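Local coordinates for protein Dot/Icm T4SS effector (Legionella pneumophila, PDB 6VVE) that probably acts as a secreted protein kinase that host inositol hexakisphosphate switches on and that binds ADP together with manganese, at residues E21-Y29 with V35-D43; L172-L182 with T203-D213. All blocks are in the same frame, centred on the assembly; numbering follows the deposited sequence.

Interaction 1: E21-Y29 with V35-D43. With IHP (inositol hexakisphosphate), chain B.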
loop_
_atom_site.group_PDB
_atom_site.type_symbol
_atom_site.label_atom_id
_atom_site.label_comp_id
_atom_site.label_asym_id
_atom_site.label_seq_id
_atom_site.Cartn_x
_atom_site.Cartn_y
_atom_site.Cartn_z
ATOM N N GLU A 21 -2.296 -1.703 26.231
ATOM C CA GLU A 21 -1.293 -1.577 27.272
ATOM C C GLU A 21 -1.550 -2.596 28.374
ATOM O O GLU A 21 -2.701 -2.793 28.776
ATOM C CB GLU A 21 -1.313 -0.160 27.873
ATOM C CG GLU A 21 0.061 0.408 28.189
ATOM C CD GLU A 21 0.908 0.589 26.944
ATOM O OE1 GLU A 21 2.142 0.739 27.072
ATOM O OE2 GLU A 21 0.333 0.576 25.834
ATOM N N PRO A 22 -0.505 -3.270 28.882
ATOM C CA PRO A 22 0.891 -3.235 28.418
ATOM C C PRO A 22 1.083 -4.026 27.130
ATOM O O PRO A 22 0.205 -4.801 26.750
ATOM C CB PRO A 22 1.668 -3.873 29.577
ATOM C CG PRO A 22 0.736 -3.824 30.757
ATOM C CD PRO A 22 -0.632 -3.991 30.161
ATOM N N ASN A 23 2.221 -3.833 26.470
ATOM C CA ASN A 23 2.501 -4.450 25.177
ATOM C C ASN A 23 3.878 -5.092 25.215
ATOM O O ASN A 23 4.862 -4.435 25.574
ATOM C CB ASN A 23 2.431 -3.410 24.052
ATOM C CG ASN A 23 2.021 -4.014 22.729
ATOM O OD1 ASN A 23 2.763 -4.795 22.131
ATOM N ND2 ASN A 23 0.831 -3.643 22.257
ATOM N N LYS A 24 3.949 -6.370 24.848
ATOM C CA LYS A 24 5.226 -7.064 24.812
ATOM C C LYS A 24 5.914 -6.971 23.455
ATOM O O LYS A 24 7.130 -7.171 23.380
ATOM C CB LYS A 24 5.043 -8.545 25.161
ATOM C CG LYS A 24 4.012 -8.824 26.236
ATOM C CD LYS A 24 4.231 -10.198 26.854
ATOM C CE LYS A 24 5.320 -10.160 27.918
ATOM N NZ LYS A 24 4.744 -9.959 29.279
ATOM N N GLU A 25 5.173 -6.661 22.389
ATOM C CA GLU A 25 5.682 -6.781 21.028
ATOM C C GLU A 25 6.003 -5.451 20.374
ATOM O O GLU A 25 6.982 -5.364 19.633
ATOM C CB GLU A 25 4.669 -7.529 20.151
ATOM C CG GLU A 25 4.163 -8.837 20.741
ATOM C CD GLU A 25 3.217 -9.576 19.808
ATOM O OE1 GLU A 25 3.094 -9.165 18.633
ATOM O OE2 GLU A 25 2.596 -10.568 20.251
ATOM N N PHE A 26 5.214 -4.410 20.615
ATOM C CA PHE A 26 5.374 -3.150 19.909
ATOM C C PHE A 26 5.196 -1.974 20.859
ATOM O O PHE A 26 4.369 -2.019 21.777
ATOM C CB PHE A 26 4.364 -3.019 18.755
ATOM C CG PHE A 26 4.483 -4.093 17.716
ATOM C CD1 PHE A 26 5.415 -3.985 16.694
ATOM C CD2 PHE A 26 3.661 -5.206 17.748
ATOM C CE1 PHE A 26 5.527 -4.963 15.730
ATOM C CE2 PHE A 26 3.770 -6.195 16.784
ATOM C CZ PHE A 26 4.701 -6.071 15.772
ATOM N N LYS A 27 5.974 -0.914 20.616
ATOM C CA LYS A 27 5.887 0.328 21.370
ATOM C C LYS A 27 5.989 1.492 20.396
ATOM O O LYS A 27 6.635 1.381 19.347
ATOM C CB LYS A 27 6.991 0.443 22.425
ATOM C CG LYS A 27 6.930 -0.602 23.528
ATOM C CD LYS A 27 5.795 -0.322 24.509
ATOM C CE LYS A 27 5.755 -1.378 25.610
ATOM N NZ LYS A 27 4.634 -1.161 26.567
ATOM N N ILE A 28 5.373 2.615 20.763
ATOM C CA ILE A 28 5.414 3.840 19.974
ATOM C C ILE A 28 6.187 4.888 20.762
ATOM O O ILE A 28 5.871 5.151 21.934
ATOM C CB ILE A 28 4.002 4.352 19.640
ATOM C CG1 ILE A 28 3.178 3.263 18.955
ATOM C CG2 ILE A 28 4.092 5.597 18.768
ATOM C CD1 ILE A 28 3.739 2.795 17.635
ATOM N N TYR A 29 7.198 5.485 20.123
ATOM C CA TYR A 29 8.046 6.476 20.765
ATOM C C TYR A 29 8.170 7.709 19.883
ATOM O O TYR A 29 8.289 7.596 18.656
ATOM C CB TYR A 29 9.456 5.932 21.045
ATOM C CG TYR A 29 9.505 4.734 21.959
ATOM C CD1 TYR A 29 9.386 4.886 23.335
ATOM C CD2 TYR A 29 9.688 3.453 21.453
ATOM C CE1 TYR A 29 9.445 3.790 24.184
ATOM C CE2 TYR A 29 9.749 2.357 22.288
ATOM C CZ TYR A 29 9.625 2.531 23.653
ATOM O OH TYR A 29 9.675 1.435 24.481
ATOM N N VAL A 35 8.085 10.156 15.181
ATOM C CA VAL A 35 7.321 9.111 15.857
ATOM C C VAL A 35 7.669 7.773 15.215
ATOM O O VAL A 35 7.470 7.586 14.007
ATOM C CB VAL A 35 5.812 9.386 15.783
ATOM C CG1 VAL A 35 5.022 8.185 16.281
ATOM C CG2 VAL A 35 5.461 10.626 16.593
ATOM N N TYR A 36 8.196 6.858 16.021
ATOM C CA TYR A 36 8.638 5.550 15.574
ATOM C C TYR A 36 7.768 4.452 16.178
ATOM O O TYR A 36 7.171 4.612 17.252
ATOM C CB TYR A 36 10.093 5.279 15.973
ATOM C CG TYR A 36 11.111 6.259 15.446
ATOM C CD1 TYR A 36 11.393 7.433 16.133
ATOM C CD2 TYR A 36 11.812 5.999 14.276
ATOM C CE1 TYR A 36 12.323 8.323 15.659
ATOM C CE2 TYR A 36 12.750 6.891 13.794
ATOM C CZ TYR A 36 13.001 8.047 14.484
ATOM O OH TYR A 36 13.936 8.940 14.012
ATOM N N ALA A 37 7.719 3.319 15.477
ATOM C CA ALA A 37 7.188 2.072 16.018
ATOM C C ALA A 37 8.345 1.099 16.192
ATOM O O ALA A 37 9.101 0.856 15.244
ATOM C CB ALA A 37 6.119 1.485 15.098
ATOM N N VAL A 38 8.495 0.560 17.403
ATOM C CA VAL A 38 9.597 -0.329 17.750
ATOM C C VAL A 38 9.033 -1.703 18.077
ATOM O O VAL A 38 8.100 -1.820 18.880
ATOM C CB VAL A 38 10.403 0.216 18.945
ATOM C CG1 VAL A 38 11.484 -0.779 19.360
ATOM C CG2 VAL A 38 11.021 1.564 18.607
ATOM N N ARG A 39 9.599 -2.741 17.455
ATOM C CA ARG A 39 9.194 -4.113 17.723
ATOM C C ARG A 39 10.238 -4.803 18.589
ATOM O O ARG A 39 11.422 -4.449 18.576
ATOM C CB ARG A 39 8.988 -4.895 16.427
ATOM C CG ARG A 39 10.237 -5.118 15.598
ATOM C CD ARG A 39 9.931 -5.960 14.362
ATOM N NE ARG A 39 11.139 -6.357 13.639
ATOM C CZ ARG A 39 11.854 -7.440 13.918
ATOM N NH1 ARG A 39 11.486 -8.247 14.902
ATOM N NH2 ARG A 39 12.940 -7.720 13.209
ATOM N N PHE A 40 9.782 -5.798 19.350
ATOM C CA PHE A 40 10.606 -6.480 20.337
ATOM C C PHE A 40 10.620 -7.978 20.079
ATOM O O PHE A 40 9.631 -8.551 19.616
ATOM C CB PHE A 40 10.087 -6.224 21.762
ATOM C CG PHE A 40 10.188 -4.791 22.199
ATOM C CD1 PHE A 40 9.341 -3.826 21.673
ATOM C CD2 PHE A 40 11.133 -4.407 23.140
ATOM C CE1 PHE A 40 9.434 -2.515 22.066
ATOM C CE2 PHE A 40 11.230 -3.085 23.543
ATOM C CZ PHE A 40 10.382 -2.139 23.006
ATOM N N GLU A 41 11.758 -8.607 20.388
ATOM C CA GLU A 41 11.878 -10.055 20.435
ATOM C C GLU A 41 12.632 -10.420 21.705
ATOM O O GLU A 41 13.649 -9.797 22.034
ATOM C CB GLU A 41 12.618 -10.621 19.215
ATOM C CG GLU A 41 11.957 -10.334 17.884
ATOM C CD GLU A 41 12.711 -10.978 16.720
ATOM O OE1 GLU A 41 13.307 -12.043 16.923
ATOM O OE2 GLU A 41 12.704 -10.417 15.607
ATOM N N ASN A 42 12.139 -11.435 22.411
ATOM C CA ASN A 42 12.794 -11.922 23.623
ATOM C C ASN A 42 13.041 -10.781 24.603
ATOM O O ASN A 42 14.113 -10.664 25.190
ATOM C CB ASN A 42 14.098 -12.641 23.284
ATOM C CG ASN A 42 13.888 -13.815 22.342
ATOM O OD1 ASN A 42 12.918 -14.565 22.473
ATOM N ND2 ASN A 42 14.793 -13.971 21.376
ATOM N N ASP A 43 12.038 -9.917 24.753
ATOM C CA ASP A 43 12.048 -8.818 25.723
ATOM C C ASP A 43 13.118 -7.769 25.423
ATOM O O ASP A 43 13.560 -7.060 26.332
ATOM C CB ASP A 43 12.241 -9.345 27.157
ATOM C CG ASP A 43 11.108 -10.243 27.607
ATOM O OD1 ASP A 43 9.935 -9.917 27.312
ATOM O OD2 ASP A 43 11.392 -11.274 28.249
HETATM C C1 IHP B . 1.013 16.601 18.606
HETATM C C2 IHP B . 0.699 17.541 19.782
HETATM C C3 IHP B . -0.300 16.907 20.752
HETATM C C4 IHP B . 0.217 15.555 21.261
HETATM C C5 IHP B . 0.413 14.589 20.075
HETATM C C6 IHP B . 1.363 15.167 19.028
HETATM O O11 IHP B . 2.129 17.113 17.902
HETATM P P1 IHP B . 1.893 17.775 16.427
HETATM O O21 IHP B . 2.962 17.285 15.481
HETATM O O31 IHP B . 0.523 17.408 15.909
HETATM O O41 IHP B . 1.985 19.295 16.545
HETATM O O12 IHP B . 0.155 18.724 19.249
HETATM P P2 IHP B . 0.809 20.172 19.699
HETATM O O22 IHP B . 2.068 19.939 20.493
HETATM O O32 IHP B . 1.135 20.962 18.464
HETATM O O42 IHP B . -0.192 20.915 20.544
HETATM O O13 IHP B . -1.496 16.688 20.060
HETATM P P3 IHP B . -2.936 17.075 20.746
HETATM O O23 IHP B . -2.706 17.923 21.986
HETATM O O33 IHP B . -3.760 17.856 19.731
HETATM O O43 IHP B . -3.687 15.817 21.124
HETATM O O14 IHP B . -0.698 15.007 22.159
HETATM P P4 IHP B . -0.109 14.464 23.600
HETATM O O24 IHP B . 0.512 15.603 24.366
HETATM O O34 IHP B . 0.966 13.424 23.330
HETATM O O44 IHP B . -1.227 13.858 24.411
HETATM O O15 IHP B . 0.947 13.389 20.545
HETATM P P5 IHP B . 0.020 12.039 20.503
HETATM O O25 IHP B . 0.371 11.156 21.683
HETATM O O35 IHP B . -1.439 12.401 20.573
HETATM O O45 IHP B . 0.294 11.303 19.209
HETATM O O16 IHP B . 1.308 14.357 17.871
HETATM P P6 IHP B . 2.616 13.440 17.466
HETATM O O26 IHP B . 2.964 13.663 16.010
HETATM O O36 IHP B . 3.795 13.816 18.329
HETATM O O46 IHP B . 2.266 11.984 17.698
#
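Phe26 to Tyr29 and Val35 to Glu41 form an antiparallel hairpin, their short axes 4.7 Å apart at closest and 155° between their directions, with Lys27-Val38 and Tyr29-Tyr36 as the hydrogen-bonded pairs. One more bond, Phe40 N to Glu25 O at 2.8 Å, carries the ladder past the end of the shorter strand. Ahead of that strand, Asn23 OD1 takes two backbone N-H groups: Glu25 N closes an Asx turn, Phe26 N an Asx motif.

The two faces differ in character. On the face of Lys27, Tyr29, Tyr36 and Val38, Val38 CG2 meets the edge of the Tyr29 ring, 3.7 Å from Tyr29 CD2, and the helix 5-8 touches both residues. Phe40 reaches over toward Lys27 and Tyr29: with CG anti to the carbonyl carbon (chi1 -64°), Lys27 CG lies 3.5 Å from Phe40 CE1, and a bend at chi2 leads the rest of the lysine away, while Tyr29 OH comes to the rim of the Phe40 ring. On the face of Phe26, Ile28, Ala37 and Arg39, Ile28 CD1 lies 3.7 Å from Ala37 CB, and Phe26 CE1 sits 3.5 Å from Arg39 CB; Ile113 of helix 102-121 packs on Phe26 and Ala37. Arg39 starts with CG wedged between backbone N and carbonyl carbon (chi1 66°), then runs extended to a salt bridge along the same strand, Arg39 NH1 meeting the anti lone pair of Glu41 OE2 at 2.6 Å in the guanidinium plane. Arg39 NE is hydrogen-bonded to Tyr121 OH.

At the far end Val35 CG2 comes within 3.6 Å of inositol phosphate oxygen O46, in a pocket where Lys91 and Lys136 also bind the phosphates. Val35 thus meets the ligand through a methyl group, whereas those lysines are among the residues supplying polar bonds.

Interaction 2: L172-L182 with T203-D213. With ADP (adenosine-5'-diphosphate), chain C.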
loop_
_atom_site.group_PDB
_atom_site.type_symbol
_atom_site.label_atom_id
_atom_site.label_comp_id
_atom_site.label_asym_id
_atom_site.label_seq_id
_atom_site.Cartn_x
_atom_site.Cartn_y
_atom_site.Cartn_z
ATOM N N LEU A 172 4.494 -6.150 -3.098
ATOM C CA LEU A 172 3.464 -6.293 -2.077
ATOM C C LEU A 172 2.496 -7.420 -2.425
ATOM O O LEU A 172 2.234 -8.313 -1.605
ATOM C CB LEU A 172 2.717 -4.969 -1.925
ATOM C CG LEU A 172 1.751 -4.842 -0.751
ATOM C CD1 LEU A 172 2.521 -4.670 0.551
ATOM C CD2 LEU A 172 0.787 -3.679 -0.978
ATOM N N ASN A 173 1.974 -7.410 -3.657
ATOM C CA ASN A 173 1.016 -8.428 -4.065
ATOM C C ASN A 173 1.642 -9.819 -4.026
ATOM O O ASN A 173 0.990 -10.788 -3.616
ATOM C CB ASN A 173 0.482 -8.131 -5.470
ATOM C CG ASN A 173 -0.221 -6.778 -5.570
ATOM O OD1 ASN A 173 -0.311 -6.196 -6.650
ATOM N ND2 ASN A 173 -0.729 -6.279 -4.442
ATOM N N ASP A 174 2.905 -9.942 -4.460
ATOM C CA ASP A 174 3.554 -11.249 -4.461
ATOM C C ASP A 174 3.573 -11.876 -3.075
ATOM O O ASP A 174 3.609 -13.109 -2.955
ATOM C CB ASP A 174 4.983 -11.138 -5.000
ATOM C CG ASP A 174 5.023 -10.889 -6.497
ATOM O OD1 ASP A 174 3.965 -10.999 -7.147
ATOM O OD2 ASP A 174 6.116 -10.585 -7.020
ATOM N N ALA A 175 3.548 -11.056 -2.028
ATOM C CA ALA A 175 3.577 -11.517 -0.651
ATOM C C ALA A 175 2.189 -11.742 -0.052
ATOM O O ALA A 175 2.084 -12.131 1.131
ATOM C CB ALA A 175 4.349 -10.506 0.216
ATOM N N GLY A 176 1.131 -11.536 -0.826
ATOM C CA GLY A 176 -0.217 -11.759 -0.344
ATOM C C GLY A 176 -0.928 -10.552 0.234
ATOM O O GLY A 176 -2.009 -10.717 0.810
ATOM N N TYR A 177 -0.356 -9.355 0.113
ATOM C CA TYR A 177 -0.996 -8.121 0.534
ATOM C C TYR A 177 -1.468 -7.345 -0.691
ATOM O O TYR A 177 -0.841 -7.393 -1.753
ATOM C CB TYR A 177 -0.040 -7.243 1.340
ATOM C CG TYR A 177 0.489 -7.856 2.628
ATOM C CD1 TYR A 177 -0.276 -7.862 3.777
ATOM C CD2 TYR A 177 1.757 -8.407 2.680
ATOM C CE1 TYR A 177 0.201 -8.411 4.957
ATOM C CE2 TYR A 177 2.259 -8.949 3.856
ATOM C CZ TYR A 177 1.468 -8.955 4.992
ATOM O OH TYR A 177 1.952 -9.495 6.164
ATOM N N TRP A 178 -2.570 -6.608 -0.545
ATOM C CA TRP A 178 -3.008 -5.742 -1.632
ATOM C C TRP A 178 -3.757 -4.528 -1.089
ATOM O O TRP A 178 -4.253 -4.517 0.049
ATOM C CB TRP A 178 -3.862 -6.512 -2.652
ATOM C CG TRP A 178 -5.156 -7.101 -2.151
ATOM C CD1 TRP A 178 -6.394 -6.524 -2.213
ATOM C CD2 TRP A 178 -5.353 -8.401 -1.580
ATOM N NE1 TRP A 178 -7.341 -7.373 -1.692
ATOM C CE2 TRP A 178 -6.727 -8.528 -1.292
ATOM C CE3 TRP A 178 -4.497 -9.468 -1.269
ATOM C CZ2 TRP A 178 -7.262 -9.675 -0.699
ATOM C CZ3 TRP A 178 -5.032 -10.600 -0.686
ATOM C CH2 TRP A 178 -6.399 -10.697 -0.410
ATOM N N HIS A 179 -3.828 -3.496 -1.933
ATOM C CA HIS A 179 -4.500 -2.247 -1.565
ATOM C C HIS A 179 -6.006 -2.466 -1.520
ATOM O O HIS A 179 -6.564 -3.070 -2.446
ATOM C CB HIS A 179 -4.138 -1.169 -2.586
ATOM C CG HIS A 179 -4.389 0.231 -2.119
ATOM N ND1 HIS A 179 -5.619 0.659 -1.671
ATOM C CD2 HIS A 179 -3.565 1.303 -2.045
ATOM C CE1 HIS A 179 -5.539 1.933 -1.332
ATOM N NE2 HIS A 179 -4.301 2.345 -1.546
ATOM N N PRO A 180 -6.701 -1.990 -0.480
ATOM C CA PRO A 180 -8.156 -2.239 -0.400
ATOM C C PRO A 180 -8.992 -1.408 -1.370
ATOM O O PRO A 180 -10.165 -1.749 -1.599
ATOM C CB PRO A 180 -8.499 -1.885 1.060
ATOM C CG PRO A 180 -7.431 -0.870 1.451
ATOM C CD PRO A 180 -6.177 -1.293 0.713
ATOM N N ASP A 181 -8.445 -0.328 -1.936
ATOM C CA ASP A 181 -9.204 0.537 -2.840
ATOM C C ASP A 181 -8.227 1.209 -3.812
ATOM O O ASP A 181 -7.924 2.405 -3.727
ATOM C CB ASP A 181 -10.020 1.579 -2.071
ATOM C CG ASP A 181 -10.858 2.466 -2.994
ATOM O OD1 ASP A 181 -11.085 2.069 -4.166
ATOM O OD2 ASP A 181 -11.282 3.563 -2.553
ATOM N N LEU A 182 -7.724 0.430 -4.769
ATOM C CA LEU A 182 -6.875 0.978 -5.822
ATOM C C LEU A 182 -7.275 0.362 -7.156
ATOM O O LEU A 182 -7.494 1.079 -8.137
ATOM C CB LEU A 182 -5.399 0.727 -5.526
ATOM C CG LEU A 182 -4.410 1.281 -6.549
ATOM C CD1 LEU A 182 -4.621 2.776 -6.765
ATOM C CD2 LEU A 182 -2.971 1.009 -6.101
ATOM N N THR A 203 0.794 5.908 -2.829
ATOM C CA THR A 203 -0.615 5.554 -2.754
ATOM C C THR A 203 -1.126 5.801 -1.338
ATOM O O THR A 203 -0.432 5.518 -0.353
ATOM C CB THR A 203 -0.865 4.095 -3.151
ATOM O OG1 THR A 203 -2.287 3.861 -3.209
ATOM C CG2 THR A 203 -0.239 3.125 -2.156
ATOM N N ILE A 204 -2.357 6.307 -1.245
ATOM C CA ILE A 204 -2.963 6.677 0.026
ATOM C C ILE A 204 -4.230 5.860 0.241
ATOM O O ILE A 204 -4.480 4.879 -0.468
ATOM C CB ILE A 204 -3.264 8.187 0.060
ATOM C CG1 ILE A 204 -4.147 8.584 -1.126
ATOM C CG2 ILE A 204 -1.968 8.978 0.045
ATOM C CD1 ILE A 204 -4.649 10.026 -1.080
ATOM N N ASP A 205 -5.046 6.268 1.213
ATOM C CA ASP A 205 -6.295 5.575 1.544
ATOM C C ASP A 205 -6.010 4.181 2.093
ATOM O O ASP A 205 -6.696 3.214 1.753
ATOM C CB ASP A 205 -7.223 5.503 0.333
ATOM C CG ASP A 205 -8.661 5.183 0.713
ATOM O OD1 ASP A 205 -9.033 5.366 1.889
ATOM O OD2 ASP A 205 -9.426 4.740 -0.167
ATOM N N LEU A 206 -4.987 4.080 2.950
ATOM C CA LEU A 206 -4.598 2.820 3.574
ATOM C C LEU A 206 -4.878 2.797 5.075
ATOM O O LEU A 206 -4.213 2.054 5.813
ATOM C CB LEU A 206 -3.115 2.550 3.308
ATOM C CG LEU A 206 -2.701 2.217 1.881
ATOM C CD1 LEU A 206 -1.186 2.226 1.740
ATOM C CD2 LEU A 206 -3.258 0.869 1.456
ATOM N N ASP A 207 -5.842 3.590 5.546
ATOM C CA ASP A 207 -6.062 3.693 6.985
ATOM C C ASP A 207 -6.637 2.412 7.581
ATOM O O ASP A 207 -6.701 2.290 8.805
ATOM C CB ASP A 207 -6.984 4.873 7.299
ATOM C CG ASP A 207 -8.239 4.883 6.438
ATOM O OD1 ASP A 207 -8.120 5.048 5.195
ATOM O OD2 ASP A 207 -9.333 4.728 7.006
ATOM N N GLY A 208 -7.076 1.468 6.760
ATOM C CA GLY A 208 -7.415 0.142 7.221
ATOM C C GLY A 208 -6.298 -0.869 7.077
ATOM O O GLY A 208 -6.518 -2.055 7.349
ATOM N N GLY A 209 -5.115 -0.446 6.658
ATOM C CA GLY A 209 -4.051 -1.374 6.347
ATOM C C GLY A 209 -4.301 -2.082 5.026
ATOM O O GLY A 209 -5.312 -1.885 4.348
ATOM N N PHE A 210 -3.343 -2.923 4.653
ATOM C CA PHE A 210 -3.499 -3.706 3.441
ATOM C C PHE A 210 -4.474 -4.857 3.674
ATOM O O PHE A 210 -4.675 -5.316 4.799
ATOM C CB PHE A 210 -2.158 -4.263 2.964
ATOM C CG PHE A 210 -1.163 -3.212 2.594
ATOM C CD1 PHE A 210 -1.359 -2.418 1.486
ATOM C CD2 PHE A 210 -0.013 -3.033 3.352
ATOM C CE1 PHE A 210 -0.429 -1.450 1.141
ATOM C CE2 PHE A 210 0.907 -2.073 3.016
ATOM C CZ PHE A 210 0.698 -1.280 1.905
ATOM N N ARG A 211 -5.089 -5.312 2.591
ATOM C CA ARG A 211 -5.861 -6.540 2.630
ATOM C C ARG A 211 -4.932 -7.741 2.530
ATOM O O ARG A 211 -3.804 -7.650 2.024
ATOM C CB ARG A 211 -6.892 -6.573 1.503
ATOM C CG ARG A 211 -8.070 -5.633 1.713
ATOM C CD ARG A 211 -9.079 -5.783 0.583
ATOM N NE ARG A 211 -10.171 -4.815 0.676
ATOM C CZ ARG A 211 -11.112 -4.658 -0.252
ATOM N NH1 ARG A 211 -11.098 -5.405 -1.351
ATOM N NH2 ARG A 211 -12.065 -3.752 -0.080
ATOM N N TYR A 212 -5.417 -8.878 3.027
ATOM C CA TYR A 212 -4.688 -10.135 2.954
ATOM C C TYR A 212 -5.688 -11.258 3.160
ATOM O O TYR A 212 -6.756 -11.057 3.746
ATOM C CB TYR A 212 -3.562 -10.196 3.997
ATOM C CG TYR A 212 -4.010 -9.818 5.392
ATOM C CD1 TYR A 212 -4.494 -10.771 6.264
ATOM C CD2 TYR A 212 -3.966 -8.499 5.822
ATOM C CE1 TYR A 212 -4.907 -10.427 7.539
ATOM C CE2 TYR A 212 -4.388 -8.149 7.089
ATOM C CZ TYR A 212 -4.867 -9.113 7.937
ATOM O OH TYR A 212 -5.274 -8.776 9.210
ATOM N N ASP A 213 -5.329 -12.446 2.686
ATOM C CA ASP A 213 -6.230 -13.582 2.793
ATOM C C ASP A 213 -6.245 -14.119 4.222
ATOM O O ASP A 213 -5.204 -14.195 4.886
ATOM C CB ASP A 213 -5.823 -14.694 1.833
ATOM C CG ASP A 213 -6.873 -15.795 1.759
ATOM O OD1 ASP A 213 -7.989 -15.519 1.249
ATOM O OD2 ASP A 213 -6.589 -16.909 2.221
HETATM P PB ADP C . -10.760 8.270 -0.565
HETATM O O1B ADP C . -10.360 7.510 -1.815
HETATM O O2B ADP C . -11.286 9.653 -0.845
HETATM O O3B ADP C . -11.592 7.469 0.422
HETATM P PA ADP C . -9.185 9.491 1.462
HETATM O O1A ADP C . -8.108 8.880 2.318
HETATM O O2A ADP C . -10.541 9.767 2.055
HETATM O O3A ADP C . -9.354 8.507 0.198
HETATM O "O5'" ADP C . -8.591 10.859 0.881
HETATM C "C5'" ADP C . -9.424 11.868 0.333
HETATM C "C4'" ADP C . -8.573 13.012 -0.151
HETATM O "O4'" ADP C . -7.814 13.604 0.922
HETATM C "C3'" ADP C . -7.551 12.598 -1.236
HETATM O "O3'" ADP C . -8.057 12.673 -2.542
HETATM C "C2'" ADP C . -6.393 13.593 -1.002
HETATM O "O2'" ADP C . -6.556 14.735 -1.821
HETATM C "C1'" ADP C . -6.499 13.974 0.486
HETATM N N9 ADP C . -5.462 13.219 1.218
HETATM C C8 ADP C . -5.631 11.996 1.765
HETATM N N7 ADP C . -4.483 11.572 2.354
HETATM C C5 ADP C . -3.567 12.540 2.181
HETATM C C6 ADP C . -2.154 12.734 2.556
HETATM N N6 ADP C . -1.504 11.783 3.253
HETATM N N1 ADP C . -1.546 13.890 2.188
HETATM C C2 ADP C . -2.199 14.849 1.490
HETATM N N3 ADP C . -3.488 14.728 1.122
HETATM C C4 ADP C . -4.212 13.623 1.433
HETATM O O HOH W 1 -2.739 -13.010 1.661
#
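His179 NE2 donates to Ile204 O at 2.8 Å, the acceptor close to the imidazole plane, while ND1 on the other side of the ring receives the backbone N of Asp181. With both nitrogens engaged, the ring cannot easily turn. Leu206 CD2 lies over its centre in a CH-pi contact, 3.5 Å from the centroid, and Leu182 CB covers the opposite face.

Farther along, Trp178 and Arg211 exchange two backbone bonds as a hydrogen-bonded antiparallel pair. Trp178 CG takes the position between backbone N and carbonyl carbon (chi1 62°); Arg211 CB sits over the face of the five-membered ring, and Arg211 CD comes within 3.3 Å of Trp178 NE1. Pro180 O lies over the guanidinium face. Leu172 CD2 covers a face of the Phe210 ring in a CH-pi contact.

His179-Pro180-Asp181 and Asp205-Leu206-Asp207 resemble the HRD and DFG motifs of protein kinases. Asp181 OD2 and Asp205 OD2, both acceptors, stand 3.2 Å apart without a hydrogen bond, a crowding that the nearby manganese may ease; Ser190 holds Asp181 OD1. Imidazole bonding and apolar packing thus tie the two motif-like loops together beside the ADP phosphates.

In the fold
Interactions 1 and 2 do not touch: their centres are 23 Å apart and their nearest atoms about 11 Å. Helix 102-121 bridges them, offering Ile113 to the hairpin of interaction 1, and Phe118 and Gln115 to Leu172 and Phe210 of interaction 2. Each lies beside a different ligand, inositol hexakisphosphate at 21-29/35-43 and ADP at 172-182/203-213, where Asp205 has its side chain about 4 Å from the manganese. The strand 91-96 joins the sites as well, since Lys91 binds the inositol phosphate whereas Lys94 binds ADP and pairs with Asp207. Such shared elements are consistent with an effector kinase activated from a distance by its inositol phosphate.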